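Local coordinates for protein NAD(P)H-flavin oxidoreductase (Staphylococcus epidermidis ATCC 12228, PDB 3GBH) that probably transfers electrons from NAD(P)H to flavin, as an FMN-binding oxidoreductase of the nitroreductase family, at residues 111-114 with 115-118; 102-105 with 106-109; 205-208 with 209-212. One frame throughout, in Å; residues are numbered along the deposited sequence.

Interaction 1 of 3, residues 111-114 with 115-118. With CA (calcium ion), chain M.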
HETATM    1  N   MSE B 111      16.474 -25.778  21.446  1.00 27.02           N
HETATM    2  CA  MSE B 111      15.921 -25.861  22.800  1.00 25.59           C
HETATM    3  C   MSE B 111      16.844 -26.721  23.647  1.00 23.16           C
HETATM    4  O   MSE B 111      17.658 -27.504  23.124  1.00 22.32           O
HETATM    5  CB  MSE B 111      14.495 -26.456  22.797  1.00 25.87           C
HETATM    6  CG  MSE B 111      14.445 -27.900  22.330  1.00 25.06           C
HETATM    7 SE   MSE B 111      12.673 -28.791  22.347  0.75 25.35          SE
HETATM    8  CE  MSE B 111      11.807 -27.734  20.952  1.00 26.35           C
ATOM      9  N   THR B 112      16.729 -26.565  24.952  1.00 22.42           N
ATOM     10  CA  THR B 112      17.469 -27.418  25.875  1.00 20.75           C
ATOM     11  C   THR B 112      16.763 -28.779  26.024  1.00 19.38           C
ATOM     12  O   THR B 112      15.567 -28.934  25.733  1.00 17.91           O
ATOM     13  CB  THR B 112      17.576 -26.781  27.216  1.00 20.85           C
ATOM     14  OG1 THR B 112      16.251 -26.574  27.701  1.00 19.98           O
ATOM     15  CG2 THR B 112      18.358 -25.441  27.123  1.00 22.74           C
ATOM     16  N   GLU B 113      17.526 -29.773  26.446  1.00 18.44           N
ATOM     17  CA  GLU B 113      16.970 -31.083  26.750  1.00 19.73           C
ATOM     18  C   GLU B 113      15.929 -30.905  27.853  1.00 19.77           C
ATOM     19  O   GLU B 113      14.910 -31.576  27.863  1.00 20.46           O
ATOM     20  CB  GLU B 113      18.076 -32.015  27.243  1.00 18.83           C
ATOM     21  CG  GLU B 113      17.657 -33.460  27.396  1.00 21.90           C
ATOM     22  CD  GLU B 113      17.220 -34.092  26.087  1.00 30.15           C
ATOM     23  OE1 GLU B 113      17.764 -33.768  25.032  1.00 31.88           O
ATOM     24  OE2 GLU B 113      16.305 -34.933  26.107  1.00 33.13           O
ATOM     25  N   ASP B 114      16.216 -29.983  28.769  1.00 20.67           N
ATOM     26  CA  ASP B 114      15.345 -29.709  29.910  1.00 22.04           C
ATOM     27  C   ASP B 114      13.944 -29.331  29.426  1.00 21.21           C
ATOM     28  O   ASP B 114      12.932 -29.845  29.925  1.00 21.52           O
ATOM     29  CB  ASP B 114      15.915 -28.575  30.769  1.00 23.40           C
ATOM     30  CG  ASP B 114      17.380 -28.778  31.128  1.00 22.83           C
ATOM     31  OD1 ASP B 114      18.249 -28.701  30.222  1.00 21.56           O
ATOM     32  OD2 ASP B 114      17.663 -28.975  32.320  1.00 27.56           O
ATOM     33  N   ILE B 115      13.898 -28.438  28.445  1.00 20.49           N
ATOM     34  CA  ILE B 115      12.642 -27.978  27.888  1.00 21.19           C
ATOM     35  C   ILE B 115      12.007 -29.066  27.043  1.00 21.73           C
ATOM     36  O   ILE B 115      10.771 -29.252  27.092  1.00 21.44           O
ATOM     37  CB  ILE B 115      12.865 -26.686  27.072  1.00 22.27           C
ATOM     38  CG1 ILE B 115      13.139 -25.538  28.042  1.00 30.30           C
ATOM     39  CG2 ILE B 115      11.677 -26.325  26.156  1.00 23.46           C
ATOM     40  CD1 ILE B 115      11.960 -25.309  29.015  1.00 33.69           C
ATOM     41  N   LYS B 116      12.827 -29.795  26.271  1.00 21.14           N
ATOM     42  CA  LYS B 116      12.292 -30.872  25.445  1.00 20.97           C
ATOM     43  C   LYS B 116      11.475 -31.849  26.328  1.00 20.03           C
ATOM     44  O   LYS B 116      10.387 -32.220  25.956  1.00 21.89           O
ATOM     45  CB  LYS B 116      13.369 -31.617  24.680  1.00 20.07           C
ATOM     46  CG  LYS B 116      12.870 -32.940  24.135  1.00 23.43           C
ATOM     47  CD  LYS B 116      13.949 -33.786  23.511  1.00 22.08           C
ATOM     48  CE  LYS B 116      14.530 -34.714  24.488  1.00 34.23           C
ATOM     49  NZ  LYS B 116      14.019 -36.074  24.603  1.00 26.97           N
ATOM     50  N   ALA B 117      12.020 -32.243  27.469  1.00 20.42           N
ATOM     51  CA  ALA B 117      11.368 -33.205  28.372  1.00 20.66           C
ATOM     52  C   ALA B 117      10.027 -32.655  28.863  1.00 21.85           C
ATOM     53  O   ALA B 117       9.029 -33.383  28.905  1.00 20.14           O
ATOM     54  CB  ALA B 117      12.273 -33.557  29.533  1.00 19.60           C
ATOM     55  N   GLN B 118       9.997 -31.362  29.186  1.00 23.03           N
ATOM     56  CA  GLN B 118       8.782 -30.728  29.681  1.00 23.98           C
ATOM     57  C   GLN B 118       7.729 -30.704  28.599  1.00 22.98           C
ATOM     58  O   GLN B 118       6.570 -30.936  28.877  1.00 22.50           O
ATOM     59  CB  GLN B 118       9.054 -29.298  30.201  1.00 25.01           C
ATOM     60  CG  GLN B 118       9.927 -29.191  31.444  1.00 28.79           C
ATOM     61  CD  GLN B 118       9.376 -29.956  32.644  1.00 34.27           C
ATOM     62  OE1 GLN B 118       8.181 -30.174  32.762  1.00 41.53           O
ATOM     63  NE2 GLN B 118      10.255 -30.389  33.516  1.00 35.66           N
TER
HETATM   64 CA    CA M 217      20.678 -28.978  29.981  1.00 20.30          CA
HETATM   65  O   HOH W   1      12.926 -30.700  32.369  1.00 34.76           O
HETATM   66  O   HOH W   2      20.426 -28.697  32.290  1.00 31.13           O

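Interaction 2 of 3, residues 102-105 with 106-109. With CA (calcium ion), chain N.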
ATOM      1  N   TYR B 102      12.209 -33.887  18.347  1.00 24.21           N
ATOM      2  CA  TYR B 102      12.541 -32.998  19.446  1.00 22.97           C
ATOM      3  C   TYR B 102      14.003 -33.165  19.818  1.00 21.56           C
ATOM      4  O   TYR B 102      14.674 -32.186  20.149  1.00 21.67           O
ATOM      5  CB  TYR B 102      11.587 -33.200  20.611  1.00 23.09           C
ATOM      6  CG  TYR B 102      10.224 -32.553  20.352  1.00 23.93           C
ATOM      7  CD1 TYR B 102       9.387 -32.984  19.320  1.00 26.43           C
ATOM      8  CD2 TYR B 102       9.796 -31.503  21.125  1.00 23.02           C
ATOM      9  CE1 TYR B 102       8.128 -32.363  19.088  1.00 24.95           C
ATOM     10  CE2 TYR B 102       8.572 -30.892  20.917  1.00 26.21           C
ATOM     11  CZ  TYR B 102       7.743 -31.311  19.910  1.00 25.69           C
ATOM     12  OH  TYR B 102       6.543 -30.658  19.729  1.00 26.92           O
ATOM     13  N   GLY B 103      14.507 -34.381  19.689  1.00 22.33           N
ATOM     14  CA  GLY B 103      15.936 -34.655  19.860  1.00 22.68           C
ATOM     15  C   GLY B 103      16.788 -33.837  18.891  1.00 22.86           C
ATOM     16  O   GLY B 103      17.824 -33.281  19.268  1.00 22.37           O
ATOM     17  N   ASP B 104      16.344 -33.767  17.637  1.00 24.14           N
ATOM     18  CA  ASP B 104      17.003 -32.942  16.601  1.00 24.43           C
ATOM     19  C   ASP B 104      17.013 -31.469  16.969  1.00 23.59           C
ATOM     20  O   ASP B 104      17.991 -30.763  16.718  1.00 24.50           O
ATOM     21  CB  ASP B 104      16.323 -33.136  15.225  1.00 25.53           C
ATOM     22  CG  ASP B 104      16.649 -34.497  14.570  1.00 29.34           C
ATOM     23  OD1 ASP B 104      17.406 -35.306  15.151  1.00 28.66           O
ATOM     24  OD2 ASP B 104      16.119 -34.771  13.463  1.00 29.81           O
ATOM     25  N   ALA B 105      15.949 -30.996  17.605  1.00 23.46           N
ATOM     26  CA  ALA B 105      15.907 -29.620  18.067  1.00 23.43           C
ATOM     27  C   ALA B 105      16.969 -29.322  19.136  1.00 23.61           C
ATOM     28  O   ALA B 105      17.518 -28.206  19.201  1.00 26.30           O
ATOM     29  CB  ALA B 105      14.509 -29.272  18.607  1.00 22.84           C
ATOM     30  N   VAL B 106      17.215 -30.297  20.017  1.00 22.11           N
ATOM     31  CA  VAL B 106      18.245 -30.159  21.038  1.00 20.05           C
ATOM     32  C   VAL B 106      19.637 -30.147  20.385  1.00 20.12           C
ATOM     33  O   VAL B 106      20.465 -29.294  20.704  1.00 21.32           O
ATOM     34  CB  VAL B 106      18.123 -31.290  22.122  1.00 18.94           C
ATOM     35  CG1 VAL B 106      19.224 -31.178  23.149  1.00 17.58           C
ATOM     36  CG2 VAL B 106      16.716 -31.237  22.817  1.00 20.11           C
ATOM     37  N   GLU B 107      19.869 -31.105  19.487  1.00 20.58           N
ATOM     38  CA  GLU B 107      21.105 -31.232  18.745  1.00 22.77           C
ATOM     39  C   GLU B 107      21.424 -29.925  17.992  1.00 24.41           C
ATOM     40  O   GLU B 107      22.567 -29.442  18.007  1.00 23.91           O
ATOM     41  CB  GLU B 107      21.008 -32.417  17.766  1.00 23.50           C
ATOM     42  CG  GLU B 107      20.924 -33.809  18.429  1.00 23.03           C
ATOM     43  CD  GLU B 107      20.464 -34.925  17.504  1.00 23.51           C
ATOM     44  OE1 GLU B 107      20.070 -34.699  16.334  1.00 27.81           O
ATOM     45  OE2 GLU B 107      20.468 -36.088  17.939  1.00 21.83           O
ATOM     46  N   GLN B 108      20.389 -29.324  17.418  1.00 26.21           N
ATOM     47  CA  GLN B 108      20.520 -28.133  16.583  1.00 28.40           C
ATOM     48  C   GLN B 108      20.447 -26.855  17.414  1.00 29.63           C
ATOM     49  O   GLN B 108      20.369 -25.777  16.871  1.00 31.11           O
ATOM     50  CB  GLN B 108      19.476 -28.188  15.442  1.00 27.88           C
ATOM     51  CG  GLN B 108      19.773 -29.396  14.490  1.00 28.71           C
ATOM     52  CD  GLN B 108      18.729 -29.643  13.389  1.00 31.17           C
ATOM     53  OE1 GLN B 108      18.215 -28.703  12.778  1.00 44.17           O
ATOM     54  NE2 GLN B 108      18.425 -30.913  13.126  1.00 34.78           N
ATOM     55  N   GLN B 109      20.508 -26.995  18.736  1.00 28.43           N
ATOM     56  CA  GLN B 109      20.534 -25.885  19.671  1.00 28.88           C
ATOM     57  C   GLN B 109      19.338 -24.916  19.634  1.00 28.89           C
ATOM     58  O   GLN B 109      19.450 -23.747  19.992  1.00 29.48           O
ATOM     59  CB  GLN B 109      21.875 -25.182  19.559  1.00 32.65           C
ATOM     60  CG  GLN B 109      23.001 -26.118  20.049  1.00 35.06           C
ATOM     61  CD  GLN B 109      24.272 -25.396  20.224  1.00 42.80           C
ATOM     62  OE1 GLN B 109      24.709 -25.162  21.345  1.00 50.56           O
ATOM     63  NE2 GLN B 109      24.880 -25.003  19.113  1.00 43.07           N
TER
HETATM   64 CA    CA N 218      19.021 -36.789  15.962  1.00 28.17          CA
HETATM   65  O   HOH W   3      16.660 -32.723  11.274  1.00 37.81           O
HETATM   66  O   HOH W   4      18.135 -38.078  14.398  1.00 27.02           O
HETATM   67  O   HOH W   5      21.301 -38.063  14.769  1.00 40.03           O
HETATM   68  O   HOH W   6      17.030 -37.047  17.391  1.00 21.08           O

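Interaction 3 of 3, residues 205-208 with 209-212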
ATOM      1  N   PRO B 205     -17.265 -14.285  -4.399  1.00 22.00           N
ATOM      2  CA  PRO B 205     -16.898 -12.963  -3.917  1.00 24.22           C
ATOM      3  C   PRO B 205     -16.535 -13.082  -2.453  1.00 24.93           C
ATOM      4  O   PRO B 205     -17.168 -13.882  -1.737  1.00 24.25           O
ATOM      5  CB  PRO B 205     -18.188 -12.151  -4.048  1.00 24.78           C
ATOM      6  CG  PRO B 205     -19.112 -12.964  -4.839  1.00 26.10           C
ATOM      7  CD  PRO B 205     -18.683 -14.370  -4.776  1.00 24.08           C
ATOM      8  N   ILE B 206     -15.564 -12.316  -1.986  1.00 24.27           N
ATOM      9  CA  ILE B 206     -15.076 -12.565  -0.628  1.00 25.54           C
ATOM     10  C   ILE B 206     -16.132 -12.252   0.432  1.00 24.40           C
ATOM     11  O   ILE B 206     -16.098 -12.841   1.516  1.00 23.33           O
ATOM     12  CB  ILE B 206     -13.703 -11.888  -0.306  1.00 27.24           C
ATOM     13  CG1 ILE B 206     -13.787 -10.371  -0.438  1.00 27.28           C
ATOM     14  CG2 ILE B 206     -12.591 -12.508  -1.178  1.00 28.28           C
ATOM     15  CD1 ILE B 206     -12.675  -9.660   0.325  1.00 28.13           C
ATOM     16  N   ASP B 207     -17.084 -11.372   0.112  1.00 24.32           N
ATOM     17  CA  ASP B 207     -18.231 -11.112   1.002  1.00 24.99           C
ATOM     18  C   ASP B 207     -19.044 -12.368   1.359  1.00 24.79           C
ATOM     19  O   ASP B 207     -19.795 -12.368   2.348  1.00 24.25           O
ATOM     20  CB  ASP B 207     -19.195 -10.120   0.373  1.00 26.46           C
ATOM     21  CG  ASP B 207     -18.786  -8.696   0.583  1.00 32.77           C
ATOM     22  OD1 ASP B 207     -17.925  -8.440   1.452  1.00 35.58           O
ATOM     23  OD2 ASP B 207     -19.347  -7.832  -0.126  1.00 38.43           O
ATOM     24  N   ASP B 208     -18.917 -13.419   0.560  1.00 24.61           N
ATOM     25  CA  ASP B 208     -19.629 -14.671   0.838  1.00 25.60           C
ATOM     26  C   ASP B 208     -18.847 -15.664   1.682  1.00 26.30           C
ATOM     27  O   ASP B 208     -19.395 -16.703   2.090  1.00 28.23           O
ATOM     28  CB  ASP B 208     -20.069 -15.297  -0.485  1.00 25.17           C
ATOM     29  CG  ASP B 208     -21.121 -14.446  -1.178  1.00 27.60           C
ATOM     30  OD1 ASP B 208     -21.898 -13.803  -0.447  1.00 33.07           O
ATOM     31  OD2 ASP B 208     -21.145 -14.342  -2.421  1.00 31.92           O
ATOM     32  N   VAL B 209     -17.574 -15.365   1.954  1.00 25.58           N
ATOM     33  CA  VAL B 209     -16.710 -16.299   2.644  1.00 24.24           C
ATOM     34  C   VAL B 209     -16.041 -15.736   3.889  1.00 25.57           C
ATOM     35  O   VAL B 209     -15.479 -16.497   4.640  1.00 26.98           O
ATOM     36  CB  VAL B 209     -15.622 -16.854   1.708  1.00 26.99           C
ATOM     37  CG1 VAL B 209     -16.261 -17.513   0.466  1.00 26.73           C
ATOM     38  CG2 VAL B 209     -14.656 -15.798   1.300  1.00 26.71           C
ATOM     39  N   ARG B 210     -16.050 -14.415   4.105  1.00 22.59           N
ATOM     40  CA  ARG B 210     -15.414 -13.873   5.285  1.00 22.43           C
ATOM     41  C   ARG B 210     -16.248 -12.770   5.865  1.00 22.20           C
ATOM     42  O   ARG B 210     -16.926 -12.069   5.122  1.00 20.57           O
ATOM     43  CB  ARG B 210     -14.006 -13.326   4.967  1.00 22.48           C
ATOM     44  CG  ARG B 210     -13.953 -12.084   4.060  1.00 22.56           C
ATOM     45  CD  ARG B 210     -13.897 -10.754   4.866  1.00 24.13           C
ATOM     46  NE  ARG B 210     -13.936  -9.574   4.001  1.00 20.55           N
ATOM     47  CZ  ARG B 210     -15.035  -9.046   3.491  1.00 25.72           C
ATOM     48  NH1 ARG B 210     -16.227  -9.590   3.719  1.00 26.72           N
ATOM     49  NH2 ARG B 210     -14.951  -7.961   2.741  1.00 25.28           N
ATOM     50  N   GLU B 211     -16.195 -12.606   7.186  1.00 21.93           N
ATOM     51  CA  GLU B 211     -16.792 -11.449   7.805  1.00 22.39           C
ATOM     52  C   GLU B 211     -15.988 -10.971   8.997  1.00 21.56           C
ATOM     53  O   GLU B 211     -15.299 -11.741   9.628  1.00 22.11           O
ATOM     54  CB  GLU B 211     -18.222 -11.752   8.222  1.00 25.48           C
ATOM     55  CG  GLU B 211     -18.342 -12.651   9.402  1.00 29.75           C
ATOM     56  CD  GLU B 211     -19.761 -12.772   9.902  1.00 30.43           C
ATOM     57  OE1 GLU B 211     -20.515 -11.800   9.826  1.00 36.06           O
ATOM     58  OE2 GLU B 211     -20.103 -13.849  10.400  1.00 31.17           O
ATOM     59  N   PHE B 212     -16.107  -9.692   9.311  1.00 20.48           N
ATOM     60  CA  PHE B 212     -15.370  -9.103  10.414  1.00 21.93           C
ATOM     61  C   PHE B 212     -16.224  -9.108  11.667  1.00 21.81           C
ATOM     62  O   PHE B 212     -17.341  -8.677  11.628  1.00 20.79           O
ATOM     63  CB  PHE B 212     -14.958  -7.667  10.058  1.00 21.45           C
ATOM     64  CG  PHE B 212     -13.990  -7.604   8.929  1.00 22.91           C
ATOM     65  CD1 PHE B 212     -12.646  -7.700   9.161  1.00 21.83           C
ATOM     66  CD2 PHE B 212     -14.433  -7.471   7.621  1.00 27.35           C
ATOM     67  CE1 PHE B 212     -11.740  -7.672   8.111  1.00 29.24           C
ATOM     68  CE2 PHE B 212     -13.533  -7.427   6.574  1.00 28.20           C
ATOM     69  CZ  PHE B 212     -12.188  -7.537   6.816  1.00 23.56           C
TER

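Interaction 1 of 3, residues 111-114 with 115-118
T112 caps the first turn of the helix that starts at E113. Its OG1 sits between its own backbone N and carbonyl carbon (chi1 60°), and this turns the hydroxyl toward the helix. There OG1 accepts a bond from I115 N at 3.1 Å, bent to 156°. T112 is thus the N-cap residue. I115 crosses the T112 side chain at a slant, and its CG1 lies 3.3 Å from T112 OG1. The carbonyl O of T112 takes K116 N, and that of E113 takes A117 N. Both are ordinary helical bonds, so the cap runs straight into regular helix.

E113 and K116 lie side by side and point the same way. The position of E113 OE2 is doubtful, so the salt bridge it makes with K116 NZ is tentative. K116 NZ has its stronger acidic partner in E99, on helix 98-107. M111 meets K116 differently: the two side chains cross at about a right angle. The selenium of this selenomethionine rests 3.7 Å from K116 CB.

D114 turns outward. Its OD1 binds a calcium ion at 2.5 Å, and its OD2 takes a bond from water 2, which also binds the ion. Water 1 donates to D114 O and accepts from Q118 NE2, next to a weak bond from Q118 N to D114 O.

The contact opens helix 113-128 at the protein surface. M111, E113 and K116 lean on helix 98-107, touching A105, Y102 and V106, so the two consecutive helices pack here.

Interaction 2 of 3, residues 102-105 with 106-109
D104 and E107 meet at a calcium ion on the last turn of helix 98-107. D104 gives one oxygen, OD1, at 2.3 Å from the metal. E107 gives both: OE1 at 2.4 Å and OE2 at 2.5 Å, a bidentate grip. Waters 4, 5 and 6 complete the ligands found here, with water 5 the longest.

V106 lies on another side of the turn. Its N donates to Y102 O, and its CG2 is 3.5 Å from that same oxygen. The methyls of V106 reach M111, E113 and K116. A105 precedes it, with A105 CB 3.2 Å from V106 N, and the A105 side chain also touches M111.

The D104 and E107 side chains cross at a slant, and their carboxylate planes are turned 33° apart. D104 OD1 and E107 OE1 come within 3.0 Å of each other because both bind the metal. E107 CG stands anti to its carbonyl carbon (chi1 -67°) and the chain beyond runs extended. This carries the carboxylate back along the helix toward D104, past G103 O. E107 N donates to that same G103 O.

D104 also faces Q108. Water 3 donates to D104 OD2 and accepts from Q108 NE2, so the second carboxylate oxygen is held too. The backbone follows the same pairing, with Q108 N bonded to D104 O at 2.9 Å. The side chains of D104 and Q108 also pack on V202 of the second subunit. Q109, with positive phi, ends the helix as the C-prime residue of a Schellman motif, its N bonded to V106 O.

Two acidic side chains three residues apart would probably repel one another. The calcium ion between them should offset that charge, and its water ligands fill out the site.

Interaction 3 of 3, residues 205-208 with 209-212
D207 and R210 form a salt bridge across the turn that leads into strand 210-212. D207 OD1 takes two donors, R210 NH1 at 3.1 Å and NH2 at 3.3 Å. NH1 uses the anti lone pair of OD1, while NH2 meets the oxygen nearly along its C-O axis. The carboxylate and guanidinium planes are 46° apart. R210 CG lies between its backbone N and carbonyl carbon (chi1 67°), and a bend at chi2 folds the arm back over the turn. I206 CG1 lies near the rim of one face of the guanidinium, and F212 CD2 near the rim of the opposite face.

I206 O is also shared. It accepts R210 N, nearly straight on, and V209 N from above the carbonyl plane, each at 3.0 Å. D208 N is satisfied by P205 O. V209 CG2 packs against I206 CB at 4.3 Å.

Several other polar ends are met by the second subunit. R210 NE bridges to its D36, D208 OD2 takes a bond from its Q100, and E211 OE2 bonds to its Y178. The R210 guanidinium is thus paired with an aspartate of each chain. That charge pairing should steady the arginine where strand 210-212 joins a strand of the partner.

Along the chain the three contacts come in series; none nests in or crosses another. Interaction 2 comes first and closes the C-terminal end of helix 98-107. A short connection follows, and interaction 1 then opens helix 113-128. These two have centres about 9 Å apart and touch, chiefly V106 against E113 and K116, so together they fasten a helical hairpin. Interaction 3 follows much later, near the C terminus, after the last strand of the main sheet. Its centre lies about 42 Å from either of the others. Interactions 2 and 3 both touch the second subunit. Strand 210-212 pairs in parallel with a strand of that subunit, so a sheet runs on across the interface.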